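Local coordinates for flavin reductase domain protein, FMN-binding (Shewanella baltica, PDB 3HMZ) that binds flavin mononucleotide and is probably an oxidoreductase that uses NAD or NADP as acceptor, at residues V84-H94 against A176-G187; Y23-V34 against M45-F55. All blocks are in the same frame, centred on the assembly; numbering follows the deposited sequence.

Contact 1: residues V84-H94 against A176-G187; sequences VPTVAQLQLTH and ADKRSLHYIAGG. With FMN (flavin mononucleotide), chain B; EDO (1,2-ethanediol), chain H.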
loop_
_atom_site.group_PDB
_atom_site.type_symbol
_atom_site.label_atom_id
_atom_site.label_comp_id
_atom_site.label_asym_id
_atom_site.label_seq_id
_atom_site.Cartn_x
_atom_site.Cartn_y
_atom_site.Cartn_z
ATOM N N VAL A 84 1.495 5.573 -11.364
ATOM C CA VAL A 84 2.068 6.214 -10.191
ATOM C C VAL A 84 2.274 7.692 -10.455
ATOM O O VAL A 84 3.180 8.055 -11.218
ATOM C CB VAL A 84 3.405 5.524 -9.809
ATOM C CG1 VAL A 84 3.973 6.148 -8.559
ATOM C CG2 VAL A 84 3.211 3.985 -9.569
ATOM N N PRO A 85 1.470 8.557 -9.832
ATOM C CA PRO A 85 1.644 9.985 -10.032
ATOM C C PRO A 85 2.873 10.508 -9.261
ATOM O O PRO A 85 3.435 9.825 -8.392
ATOM C CB PRO A 85 0.331 10.575 -9.507
ATOM C CG PRO A 85 -0.051 9.650 -8.443
ATOM C CD PRO A 85 0.295 8.292 -9.005
ATOM N N THR A 86 3.252 11.717 -9.630
ATOM C CA THR A 86 4.386 12.410 -9.055
ATOM C C THR A 86 3.923 13.569 -8.182
ATOM O O THR A 86 2.779 14.010 -8.266
ATOM C CB THR A 86 5.258 13.000 -10.150
ATOM O OG1 THR A 86 4.504 14.023 -10.798
ATOM C CG2 THR A 86 5.758 11.929 -11.109
ATOM N N VAL A 87 4.856 14.092 -7.392
ATOM C CA VAL A 87 4.621 15.316 -6.596
ATOM C C VAL A 87 4.162 16.469 -7.502
ATOM O O VAL A 87 3.301 17.243 -7.113
ATOM C CB VAL A 87 5.857 15.684 -5.771
ATOM C CG1 VAL A 87 5.790 17.156 -5.295
ATOM C CG2 VAL A 87 6.000 14.717 -4.612
ATOM N N ALA A 88 4.703 16.549 -8.731
ATOM C CA ALA A 88 4.263 17.563 -9.728
ATOM C C ALA A 88 2.772 17.459 -10.036
ATOM O O ALA A 88 2.146 18.457 -10.404
ATOM C CB ALA A 88 5.053 17.457 -11.015
ATOM N N GLN A 89 2.220 16.245 -9.890
ATOM C CA GLN A 89 0.815 15.940 -10.112
ATOM C C GLN A 89 -0.021 15.944 -8.836
ATOM O O GLN A 89 -1.117 15.374 -8.798
ATOM C CB GLN A 89 0.713 14.587 -10.811
ATOM C CG GLN A 89 1.350 14.581 -12.193
ATOM C CD GLN A 89 1.362 13.188 -12.781
ATOM O OE1 GLN A 89 1.835 12.259 -12.153
ATOM N NE2 GLN A 89 0.886 13.051 -14.020
ATOM N N LEU A 90 0.448 16.677 -7.809
ATOM C CA LEU A 90 -0.286 16.777 -6.542
ATOM C C LEU A 90 -1.742 17.274 -6.757
ATOM O O LEU A 90 -2.700 16.628 -6.320
ATOM C CB LEU A 90 0.416 17.760 -5.593
ATOM C CG LEU A 90 -0.281 18.123 -4.292
ATOM C CD1 LEU A 90 -0.453 16.915 -3.436
ATOM C CD2 LEU A 90 0.559 19.180 -3.589
ATOM N N GLN A 91 -1.899 18.381 -7.487
ATOM C CA GLN A 91 -3.247 18.948 -7.690
ATOM C C GLN A 91 -4.085 18.014 -8.552
ATOM O O GLN A 91 -5.245 17.761 -8.238
ATOM C CB GLN A 91 -3.244 20.344 -8.340
ATOM C CG GLN A 91 -2.317 21.388 -7.780
ATOM C CD GLN A 91 -2.272 21.522 -6.283
ATOM O OE1 GLN A 91 -3.286 21.421 -5.610
ATOM N NE2 GLN A 91 -1.078 21.867 -5.751
ATOM N N LEU A 92 -3.495 17.480 -9.622
ATOM C CA LEU A 92 -4.184 16.547 -10.506
ATOM C C LEU A 92 -4.728 15.355 -9.724
ATOM O O LEU A 92 -5.889 14.943 -9.885
ATOM C CB LEU A 92 -3.259 16.055 -11.619
ATOM C CG LEU A 92 -3.767 15.084 -12.695
ATOM C CD1 LEU A 92 -2.897 15.135 -13.986
ATOM C CD2 LEU A 92 -3.831 13.644 -12.207
ATOM N N THR A 93 -3.873 14.825 -8.844
ATOM C CA THR A 93 -4.237 13.614 -8.080
ATOM C C THR A 93 -5.404 13.880 -7.146
ATOM O O THR A 93 -6.393 13.135 -7.127
ATOM C CB THR A 93 -3.026 13.062 -7.342
ATOM O OG1 THR A 93 -2.001 12.740 -8.297
ATOM C CG2 THR A 93 -3.377 11.821 -6.521
ATOM N N HIS A 94 -5.317 14.992 -6.439
ATOM C CA HIS A 94 -6.393 15.339 -5.534
ATOM C C HIS A 94 -7.686 15.657 -6.282
ATOM O O HIS A 94 -8.762 15.231 -5.871
ATOM C CB HIS A 94 -5.962 16.503 -4.648
ATOM C CG HIS A 94 -6.898 16.732 -3.508
ATOM N ND1 HIS A 94 -7.810 17.743 -3.553
ATOM C CD2 HIS A 94 -7.169 16.014 -2.389
ATOM C CE1 HIS A 94 -8.550 17.714 -2.452
ATOM N NE2 HIS A 94 -8.175 16.678 -1.720
ATOM N N ALA A 176 13.270 16.084 -7.596
ATOM C CA ALA A 176 12.384 15.988 -6.446
ATOM C C ALA A 176 10.906 15.905 -6.828
ATOM O O ALA A 176 10.143 15.213 -6.160
ATOM C CB ALA A 176 12.606 17.184 -5.517
ATOM N N ASP A 177 10.500 16.588 -7.898
ATOM C CA ASP A 177 9.090 16.574 -8.295
ATOM C C ASP A 177 8.633 15.263 -8.941
ATOM O O ASP A 177 7.469 15.176 -9.306
ATOM C CB ASP A 177 8.655 17.807 -9.072
ATOM C CG ASP A 177 9.198 17.886 -10.438
ATOM O OD1 ASP A 177 9.912 16.975 -10.915
ATOM O OD2 ASP A 177 8.860 18.937 -11.081
ATOM N N LYS A 178 9.528 14.276 -9.076
ATOM C CA LYS A 178 9.111 12.958 -9.573
ATOM C C LYS A 178 8.838 11.970 -8.445
ATOM O O LYS A 178 8.426 10.844 -8.688
ATOM C CB LYS A 178 10.110 12.389 -10.569
ATOM C CG LYS A 178 10.187 13.223 -11.853
ATOM C CD LYS A 178 10.917 12.484 -12.973
ATOM C CE LYS A 178 10.894 13.274 -14.215
ATOM N NZ LYS A 178 11.542 12.574 -15.390
ATOM N N ARG A 179 9.031 12.385 -7.195
ATOM C CA ARG A 179 8.722 11.498 -6.072
ATOM C C ARG A 179 7.237 11.093 -6.079
ATOM O O ARG A 179 6.351 11.837 -6.545
ATOM C CB ARG A 179 9.126 12.145 -4.747
ATOM C CG ARG A 179 10.618 12.097 -4.533
ATOM C CD ARG A 179 11.172 12.964 -3.427
ATOM N NE ARG A 179 12.624 12.785 -3.398
ATOM C CZ ARG A 179 13.237 11.754 -2.815
ATOM N NH1 ARG A 179 12.548 10.849 -2.183
ATOM N NH2 ARG A 179 14.560 11.637 -2.855
ATOM N N SER A 180 6.958 9.876 -5.585
ATOM C CA SER A 180 5.591 9.406 -5.472
ATOM C C SER A 180 4.882 10.067 -4.287
ATOM O O SER A 180 5.524 10.603 -3.376
ATOM C CB SER A 180 5.549 7.881 -5.356
ATOM O OG SER A 180 6.400 7.392 -4.311
ATOM N N LEU A 181 3.557 10.046 -4.364
ATOM C CA LEU A 181 2.665 10.590 -3.382
ATOM C C LEU A 181 1.976 9.483 -2.615
ATOM O O LEU A 181 1.577 8.484 -3.185
ATOM C CB LEU A 181 1.600 11.441 -4.055
ATOM C CG LEU A 181 2.033 12.769 -4.669
ATOM C CD1 LEU A 181 0.896 13.344 -5.586
ATOM C CD2 LEU A 181 2.407 13.762 -3.562
ATOM N N HIS A 182 1.822 9.730 -1.306
ATOM C CA HIS A 182 1.300 8.756 -0.335
ATOM C C HIS A 182 0.257 9.473 0.500
ATOM O O HIS A 182 0.578 10.269 1.361
ATOM C CB HIS A 182 2.462 8.174 0.481
ATOM C CG HIS A 182 3.519 7.522 -0.364
ATOM N ND1 HIS A 182 3.667 6.153 -0.438
ATOM C CD2 HIS A 182 4.405 8.040 -1.252
ATOM C CE1 HIS A 182 4.630 5.870 -1.305
ATOM N NE2 HIS A 182 5.064 6.998 -1.839
ATOM N N TYR A 183 -0.998 9.253 0.159
ATOM C CA TYR A 183 -2.099 10.008 0.757
ATOM C C TYR A 183 -2.400 9.669 2.183
ATOM O O TYR A 183 -2.312 8.514 2.565
ATOM C CB TYR A 183 -3.361 9.736 -0.046
ATOM C CG TYR A 183 -4.569 10.548 0.300
ATOM C CD1 TYR A 183 -4.512 11.921 0.265
ATOM C CD2 TYR A 183 -5.813 9.933 0.501
ATOM C CE1 TYR A 183 -5.649 12.702 0.518
ATOM C CE2 TYR A 183 -6.960 10.713 0.734
ATOM C CZ TYR A 183 -6.867 12.085 0.720
ATOM O OH TYR A 183 -8.021 12.833 0.918
ATOM N N ILE A 184 -2.785 10.680 2.962
ATOM C CA ILE A 184 -3.375 10.418 4.293
ATOM C C ILE A 184 -4.851 10.801 4.311
ATOM O O ILE A 184 -5.730 9.914 4.417
ATOM C CB ILE A 184 -2.612 11.098 5.440
ATOM C CG1 ILE A 184 -1.174 10.590 5.490
ATOM C CG2 ILE A 184 -3.340 10.838 6.756
ATOM C CD1 ILE A 184 -1.044 9.051 5.677
ATOM N N ALA A 185 -5.134 12.099 4.222
ATOM C CA ALA A 185 -6.502 12.584 4.351
ATOM C C ALA A 185 -6.599 14.028 3.918
ATOM O O ALA A 185 -5.614 14.764 3.897
ATOM C CB ALA A 185 -6.982 12.425 5.840
ATOM N N GLY A 186 -7.818 14.447 3.608
ATOM C CA GLY A 186 -8.046 15.805 3.167
ATOM C C GLY A 186 -7.251 16.064 1.906
ATOM O O GLY A 186 -7.350 15.321 0.947
ATOM N N GLY A 187 -6.466 17.115 1.910
ATOM C CA GLY A 187 -5.579 17.387 0.777
ATOM C C GLY A 187 -4.137 17.020 1.077
ATOM O O GLY A 187 -3.253 17.369 0.300
HETATM N N1 FMN B . -11.870 5.819 -4.115
HETATM C C2 FMN B . -11.862 4.445 -4.131
HETATM O O2 FMN B . -12.868 3.846 -4.511
HETATM N N3 FMN B . -10.714 3.774 -3.751
HETATM C C4 FMN B . -9.590 4.409 -3.321
HETATM O O4 FMN B . -8.599 3.716 -2.967
HETATM C C4A FMN B . -9.620 5.812 -3.289
HETATM N N5 FMN B . -8.513 6.535 -2.883
HETATM C C5A FMN B . -8.439 7.913 -3.028
HETATM C C6 FMN B . -7.244 8.607 -2.783
HETATM C C7 FMN B . -7.173 9.991 -2.906
HETATM C C7M FMN B . -5.886 10.714 -2.659
HETATM C C8 FMN B . -8.319 10.698 -3.278
HETATM C C8M FMN B . -8.297 12.207 -3.417
HETATM C C9 FMN B . -9.490 9.996 -3.527
HETATM C C9A FMN B . -9.598 8.618 -3.416
HETATM N N10 FMN B . -10.762 7.901 -3.680
HETATM C C10 FMN B . -10.758 6.516 -3.688
HETATM C "C1'" FMN B . -12.001 8.572 -4.209
HETATM C "C2'" FMN B . -12.154 8.557 -5.736
HETATM O "O2'" FMN B . -10.925 8.882 -6.406
HETATM C "C3'" FMN B . -13.245 9.573 -6.055
HETATM O "O3'" FMN B . -14.479 9.104 -5.518
HETATM C "C4'" FMN B . -13.329 9.957 -7.546
HETATM O "O4'" FMN B . -14.026 11.197 -7.613
HETATM C "C5'" FMN B . -14.026 8.931 -8.418
HETATM O "O5'" FMN B . -14.085 9.468 -9.741
HETATM P P FMN B . -15.044 8.803 -10.836
HETATM O O1P FMN B . -14.962 9.782 -11.995
HETATM O O2P FMN B . -14.570 7.417 -11.167
HETATM O O3P FMN B . -16.432 8.728 -10.254
HETATM C C1 EDO H . 7.284 16.559 -14.105
HETATM O O1 EDO H . 7.229 15.570 -13.043
HETATM C C2 EDO H . 7.093 17.941 -13.477
HETATM O O2 EDO H . 8.092 18.931 -13.659
HETATM O O HOH W 1 2.371 8.316 -6.292
HETATM O O HOH W 2 6.227 9.008 -8.800
#

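Contact 2: residues Y23-V34 against M45-F55; sequences YRLLNHGPTVLV and MAAAWCCALDF. With FMN (flavin mononucleotide), chain B.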
loop_
_atom_site.group_PDB
_atom_site.type_symbol
_atom_site.label_atom_id
_atom_site.label_comp_id
_atom_site.label_asym_id
_atom_site.label_seq_id
_atom_site.Cartn_x
_atom_site.Cartn_y
_atom_site.Cartn_z
ATOM N N TYR A 23 5.975 -5.593 -9.979
ATOM C CA TYR A 23 5.467 -5.413 -8.585
ATOM C C TYR A 23 6.251 -4.324 -7.828
ATOM O O TYR A 23 5.703 -3.650 -6.944
ATOM C CB TYR A 23 5.499 -6.719 -7.782
ATOM C CG TYR A 23 6.882 -7.102 -7.336
ATOM C CD1 TYR A 23 7.781 -7.764 -8.184
ATOM C CD2 TYR A 23 7.327 -6.758 -6.073
ATOM C CE1 TYR A 23 9.077 -8.042 -7.784
ATOM C CE2 TYR A 23 8.613 -7.042 -5.669
ATOM C CZ TYR A 23 9.485 -7.699 -6.515
ATOM O OH TYR A 23 10.775 -7.961 -6.112
ATOM N N ARG A 24 7.519 -4.133 -8.200
ATOM C CA ARG A 24 8.358 -3.134 -7.515
ATOM C C ARG A 24 7.867 -1.695 -7.712
ATOM O O ARG A 24 8.146 -0.819 -6.909
ATOM C CB ARG A 24 9.798 -3.245 -7.950
ATOM C CG ARG A 24 10.410 -4.565 -7.525
ATOM C CD ARG A 24 11.825 -4.601 -7.867
ATOM N NE ARG A 24 12.433 -5.894 -7.557
ATOM C CZ ARG A 24 13.701 -6.175 -7.810
ATOM N NH1 ARG A 24 14.478 -5.298 -8.424
ATOM N NH2 ARG A 24 14.177 -7.375 -7.495
ATOM N N LEU A 25 7.098 -1.480 -8.783
ATOM C CA LEU A 25 6.545 -0.175 -9.069
ATOM C C LEU A 25 5.559 0.266 -7.966
ATOM O O LEU A 25 5.285 1.461 -7.823
ATOM C CB LEU A 25 5.849 -0.170 -10.443
ATOM C CG LEU A 25 6.797 -0.457 -11.617
ATOM C CD1 LEU A 25 6.020 -0.676 -12.937
ATOM C CD2 LEU A 25 7.869 0.637 -11.791
ATOM N N LEU A 26 4.960 -0.698 -7.251
ATOM C CA LEU A 26 3.976 -0.408 -6.227
ATOM C C LEU A 26 4.419 -0.798 -4.823
ATOM O O LEU A 26 3.646 -0.651 -3.888
ATOM C CB LEU A 26 2.664 -1.136 -6.540
ATOM C CG LEU A 26 2.018 -0.811 -7.874
ATOM C CD1 LEU A 26 0.750 -1.616 -8.075
ATOM C CD2 LEU A 26 1.748 0.702 -8.028
ATOM N N ASN A 27 5.623 -1.360 -4.681
ATOM C CA ASN A 27 6.011 -1.991 -3.413
ATOM C C ASN A 27 6.084 -1.042 -2.224
ATOM O O ASN A 27 5.760 -1.436 -1.101
ATOM C CB ASN A 27 7.301 -2.784 -3.584
ATOM C CG ASN A 27 7.196 -4.197 -3.086
ATOM O OD1 ASN A 27 6.135 -4.786 -3.103
ATOM N ND2 ASN A 27 8.323 -4.769 -2.717
ATOM N N HIS A 28 6.449 0.210 -2.513
ATOM C CA HIS A 28 6.539 1.254 -1.516
ATOM C C HIS A 28 5.170 1.882 -1.147
ATOM O O HIS A 28 5.110 2.819 -0.352
ATOM C CB HIS A 28 7.544 2.313 -1.933
ATOM C CG HIS A 28 7.186 3.029 -3.186
ATOM N ND1 HIS A 28 6.985 2.381 -4.391
ATOM C CD2 HIS A 28 7.083 4.348 -3.437
ATOM C CE1 HIS A 28 6.708 3.283 -5.318
ATOM N NE2 HIS A 28 6.751 4.488 -4.762
ATOM N N GLY A 29 4.078 1.344 -1.718
ATOM C CA GLY A 29 2.728 1.732 -1.392
ATOM C C GLY A 29 2.271 3.131 -1.821
ATOM O O GLY A 29 1.530 3.794 -1.092
ATOM N N PRO A 30 2.623 3.550 -3.040
ATOM C CA PRO A 30 2.155 4.863 -3.466
ATOM C C PRO A 30 0.642 4.901 -3.707
ATOM O O PRO A 30 0.032 3.892 -4.045
ATOM C CB PRO A 30 2.856 5.046 -4.823
ATOM C CG PRO A 30 2.979 3.624 -5.374
ATOM C CD PRO A 30 3.299 2.833 -4.137
ATOM N N THR A 31 0.091 6.094 -3.595
ATOM C CA THR A 31 -1.247 6.381 -4.069
ATOM C C THR A 31 -1.120 6.410 -5.600
ATOM O O THR A 31 -0.125 6.892 -6.139
ATOM C CB THR A 31 -1.738 7.694 -3.481
ATOM O OG1 THR A 31 -1.910 7.488 -2.070
ATOM C CG2 THR A 31 -3.016 8.126 -4.104
ATOM N N VAL A 32 -2.109 5.825 -6.278
ATOM C CA VAL A 32 -2.093 5.694 -7.714
ATOM C C VAL A 32 -3.237 6.405 -8.380
ATOM O O VAL A 32 -4.157 6.889 -7.704
ATOM C CB VAL A 32 -2.112 4.199 -8.135
ATOM C CG1 VAL A 32 -0.966 3.432 -7.451
ATOM C CG2 VAL A 32 -3.442 3.518 -7.774
ATOM N N LEU A 33 -3.143 6.504 -9.703
ATOM C CA LEU A 33 -4.297 6.902 -10.528
ATOM C C LEU A 33 -4.783 5.638 -11.238
ATOM O O LEU A 33 -3.994 4.862 -11.762
ATOM C CB LEU A 33 -3.962 7.992 -11.545
ATOM C CG LEU A 33 -3.214 9.190 -10.999
ATOM C CD1 LEU A 33 -2.899 10.124 -12.174
ATOM C CD2 LEU A 33 -3.935 9.894 -9.869
ATOM N N VAL A 34 -6.092 5.438 -11.223
ATOM C CA VAL A 34 -6.762 4.330 -11.918
ATOM C C VAL A 34 -7.425 4.939 -13.146
ATOM O O VAL A 34 -8.208 5.885 -13.045
ATOM C CB VAL A 34 -7.845 3.640 -11.044
ATOM C CG1 VAL A 34 -8.441 2.399 -11.774
ATOM C CG2 VAL A 34 -7.270 3.304 -9.633
HETATM N N MSE A 45 -9.410 8.264 -11.878
HETATM C CA MSE A 45 -9.651 8.593 -10.474
HETATM C C MSE A 45 -8.389 8.302 -9.656
HETATM O O MSE A 45 -7.458 7.676 -10.158
HETATM C CB MSE A 45 -10.821 7.789 -9.893
HETATM C CG MSE A 45 -10.616 6.272 -9.882
HETATM SE SE MSE A 45 -11.982 5.326 -8.933
HETATM C CE MSE A 45 -11.025 4.810 -7.347
ATOM N N ALA A 46 -8.386 8.776 -8.413
ATOM C CA ALA A 46 -7.294 8.503 -7.473
ATOM C C ALA A 46 -7.664 7.278 -6.631
ATOM O O ALA A 46 -8.839 7.088 -6.254
ATOM C CB ALA A 46 -7.012 9.683 -6.574
ATOM N N ALA A 47 -6.673 6.432 -6.360
ATOM C CA ALA A 47 -6.833 5.299 -5.446
ATOM C C ALA A 47 -5.620 5.147 -4.536
ATOM O O ALA A 47 -4.507 4.896 -5.017
ATOM C CB ALA A 47 -7.106 3.966 -6.175
ATOM N N ALA A 48 -5.825 5.338 -3.228
ATOM C CA ALA A 48 -4.798 4.970 -2.261
ATOM C C ALA A 48 -4.768 3.460 -2.019
ATOM O O ALA A 48 -3.717 2.905 -1.677
ATOM C CB ALA A 48 -5.017 5.678 -0.936
ATOM N N TRP A 49 -5.921 2.785 -2.188
ATOM C CA TRP A 49 -6.047 1.372 -1.782
ATOM C C TRP A 49 -5.786 0.405 -2.915
ATOM O O TRP A 49 -6.629 -0.384 -3.292
ATOM C CB TRP A 49 -7.373 1.140 -1.077
ATOM C CG TRP A 49 -7.559 1.957 0.152
ATOM C CD1 TRP A 49 -6.631 2.731 0.791
ATOM C CD2 TRP A 49 -8.739 2.036 0.944
ATOM N NE1 TRP A 49 -7.178 3.346 1.917
ATOM C CE2 TRP A 49 -8.469 2.917 2.035
ATOM C CE3 TRP A 49 -10.017 1.449 0.847
ATOM C CZ2 TRP A 49 -9.427 3.225 2.980
ATOM C CZ3 TRP A 49 -10.960 1.770 1.792
ATOM C CH2 TRP A 49 -10.663 2.643 2.843
ATOM N N CYS A 50 -4.578 0.486 -3.449
ATOM C CA CYS A 50 -4.081 -0.351 -4.524
ATOM C C CYS A 50 -2.812 -1.010 -4.006
ATOM O O CYS A 50 -1.964 -0.333 -3.483
ATOM C CB CYS A 50 -3.780 0.485 -5.761
ATOM S SG CYS A 50 -3.127 -0.532 -7.121
ATOM N N CYS A 51 -2.717 -2.332 -4.118
ATOM C CA CYS A 51 -1.589 -3.073 -3.537
ATOM C C CYS A 51 -1.182 -4.235 -4.434
ATOM O O CYS A 51 -2.047 -4.900 -5.033
ATOM C CB CYS A 51 -1.996 -3.587 -2.149
ATOM S SG CYS A 51 -0.677 -4.268 -1.172
ATOM N N ALA A 52 0.121 -4.493 -4.522
ATOM C CA ALA A 52 0.609 -5.682 -5.194
ATOM C C ALA A 52 -0.010 -6.933 -4.542
ATOM O O ALA A 52 -0.323 -6.963 -3.346
ATOM C CB ALA A 52 2.127 -5.749 -5.144
ATOM N N LEU A 53 -0.204 -7.943 -5.371
ATOM C CA LEU A 53 -0.807 -9.229 -4.957
ATOM C C LEU A 53 0.055 -10.437 -5.304
ATOM O O LEU A 53 -0.003 -11.449 -4.575
ATOM C CB LEU A 53 -2.210 -9.382 -5.555
ATOM C CG LEU A 53 -2.972 -10.679 -5.289
ATOM C CD1 LEU A 53 -3.150 -10.822 -3.791
ATOM C CD2 LEU A 53 -4.331 -10.663 -6.064
ATOM N N ASP A 54 0.800 -10.385 -6.407
ATOM C CA ASP A 54 1.710 -11.467 -6.761
ATOM C C ASP A 54 2.859 -10.923 -7.618
ATOM O O ASP A 54 2.767 -9.846 -8.211
ATOM C CB ASP A 54 0.928 -12.595 -7.466
ATOM C CG ASP A 54 1.629 -13.957 -7.374
ATOM O OD1 ASP A 54 2.789 -14.065 -6.885
ATOM O OD2 ASP A 54 0.998 -14.930 -7.841
ATOM N N PHE A 55 3.932 -11.697 -7.670
ATOM C CA PHE A 55 5.155 -11.353 -8.382
ATOM C C PHE A 55 5.219 -11.786 -9.837
ATOM O O PHE A 55 5.587 -11.011 -10.691
ATOM C CB PHE A 55 6.397 -12.059 -7.744
ATOM C CG PHE A 55 6.582 -11.810 -6.314
ATOM C CD1 PHE A 55 7.210 -10.651 -5.885
ATOM C CD2 PHE A 55 6.161 -12.740 -5.377
ATOM C CE1 PHE A 55 7.445 -10.417 -4.541
ATOM C CE2 PHE A 55 6.352 -12.509 -4.019
ATOM C CZ PHE A 55 7.017 -11.355 -3.597
HETATM N N1 FMN B . -11.870 5.819 -4.115
HETATM C C2 FMN B . -11.862 4.445 -4.131
HETATM O O2 FMN B . -12.868 3.846 -4.511
HETATM N N3 FMN B . -10.714 3.774 -3.751
HETATM C C4 FMN B . -9.590 4.409 -3.321
HETATM O O4 FMN B . -8.599 3.716 -2.967
HETATM C C4A FMN B . -9.620 5.812 -3.289
HETATM N N5 FMN B . -8.513 6.535 -2.883
HETATM C C5A FMN B . -8.439 7.913 -3.028
HETATM C C6 FMN B . -7.244 8.607 -2.783
HETATM C C7 FMN B . -7.173 9.991 -2.906
HETATM C C7M FMN B . -5.886 10.714 -2.659
HETATM C C8 FMN B . -8.319 10.698 -3.278
HETATM C C8M FMN B . -8.297 12.207 -3.417
HETATM C C9 FMN B . -9.490 9.996 -3.527
HETATM C C9A FMN B . -9.598 8.618 -3.416
HETATM N N10 FMN B . -10.762 7.901 -3.680
HETATM C C10 FMN B . -10.758 6.516 -3.688
HETATM C "C1'" FMN B . -12.001 8.572 -4.209
HETATM C "C2'" FMN B . -12.154 8.557 -5.736
HETATM O "O2'" FMN B . -10.925 8.882 -6.406
HETATM C "C3'" FMN B . -13.245 9.573 -6.055
HETATM O "O3'" FMN B . -14.479 9.104 -5.518
HETATM C "C4'" FMN B . -13.329 9.957 -7.546
HETATM O "O4'" FMN B . -14.026 11.197 -7.613
HETATM C "C5'" FMN B . -14.026 8.931 -8.418
HETATM O "O5'" FMN B . -14.085 9.468 -9.741
HETATM P P FMN B . -15.044 8.803 -10.836
HETATM O O1P FMN B . -14.962 9.782 -11.995
HETATM O O2P FMN B . -14.570 7.417 -11.167
HETATM O O3P FMN B . -16.432 8.728 -10.254
HETATM O O HOH W 3 6.121 -8.378 -11.069
HETATM O O HOH W 4 1.803 -2.482 -3.165
HETATM O O HOH W 5 0.488 1.076 -4.105
#

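Contact 1: residues V84-H94 against A176-G187
Leu181 reaches into the turn formed by Thr86, Val87 and Leu90, and this is the tightly packed part of the contact. Its CG lies anti to the carbonyl carbon (chi1 -70°), which aims the branch point at this turn, and the two methyls find different partners: CD1 sits 3.3 Å from Thr86 O and also approaches Leu90 CA, while CD2 meets Val87 CG2 at 3.9 Å, the two side chains crossing at about a right angle. Backbone bonds fasten the same turn. Val87 N donates to Arg179 O at 2.8 Å, and Ala88 N to Asp177 O at 3.1 Å. Within 84-94, Gln89 OE1 accepts from Thr86 N in the carbonyl plane, on a lone pair, which fixes the amide of this N-cap residue. Two waters lie between Pro85 O and the 178-181 backbone: one accepts from Leu181 N and is 2.8 Å from Pro85 O, the other donates to Pro85 O and Lys178 O.

The outer side is looser. Asp177 and Ala88 are exposed, and a 1,2-ethanediol, probably from the crystallisation liquor, gives a hydrogen bond from O2 to Asp177 OD2. At the far end His94 NE2 makes only a weak, bent bond to Gly186 O (3.1 Å, 125°) at the ring edge. Gly186 O also receives the Tyr183 hydroxyl, OH, at 2.6 Å. The Tyr183 ring carries FMN C7M over the centre of one face, with Ala185 N over the opposite one. The arrangement thus ends as a wall of the FMN pocket, beside the dimethylbenzene end of the isoalloxazine.

Contact 2: residues Y23-V34 against M45-F55
Val32 and Val34 pair with Ala47 and Met45 as antiparallel hydrogen-bonded pairs flanking the non-hydrogen-bonded pair Leu33-Ala46, and the segments 32-34 and 45-47 of their longer strands run at 134° with axes 4.5 Å apart. Both bonds of the Val32-Ala47 pair, Val32 N to Ala47 O and Ala47 N to Val32 O, are nearly straight. Val32, Val34, Met45 and Ala47 share one face of the sheet. There Val34 CG2 presses on Ala47 CB at 3.5 Å. Val32 CG2, held between the backbone N and the carbonyl carbon, touches Cys50 CB at 3.7 Å, and Leu26 CD1 meets Cys50 SG.

Beyond the paired residues the segments separate, and waters join them: one accepts from Ala52 N and donates to Leu26 O, another donates to Pro30 O and Cys50 O. At the far end Tyr23 and Phe55 form a T-shaped stack. The edge of Phe55, led by CD1, points over the centre of the Tyr23 ring, with planes at 83° and centroids 4.8 Å apart. Arg24 CG lies over the opposite face, and Arg24 NE donates to Tyr23 OH at 3.0 Å. With an alanine in place of Tyr23, the edge of Phe55 would probably lose the face it meets, and Arg24 NE this acceptor.

Ala48 N donates to FMN N5 at 3.0 Å and Trp49 N to FMN O4, so the strand break presents backbone N-H groups to the isoalloxazine. Around this hairpin, Ile82 of strand 79-84 packs on Val32, Val34 and Cys50, Val62 of strand 58-63 on Ala47, and helix 69-77 touches Val34 and Met45 through Thr70.

In the fold
From the N terminus, contact 2 comes first: 23-34 meets 45-55 after only ten intervening residues, closing the hairpin of strands 32-38 and 41-55. Contact 1 opens later and spans 81 residues, bringing the turn and helix start after strand 79-84 back to strand 181-185. The two loops follow in series, neither nested nor crossed. Their centres lie 13 Å apart, yet they touch at Thr31, whose N is 2.8 Å from Leu181 O and whose OG1 is 3.0 Å from Tyr183 N, both probable hydrogen bonds. Together they tie the main antiparallel sheet to the C-terminal two-stranded sheet, and both contacts reach FMN and the second subunit.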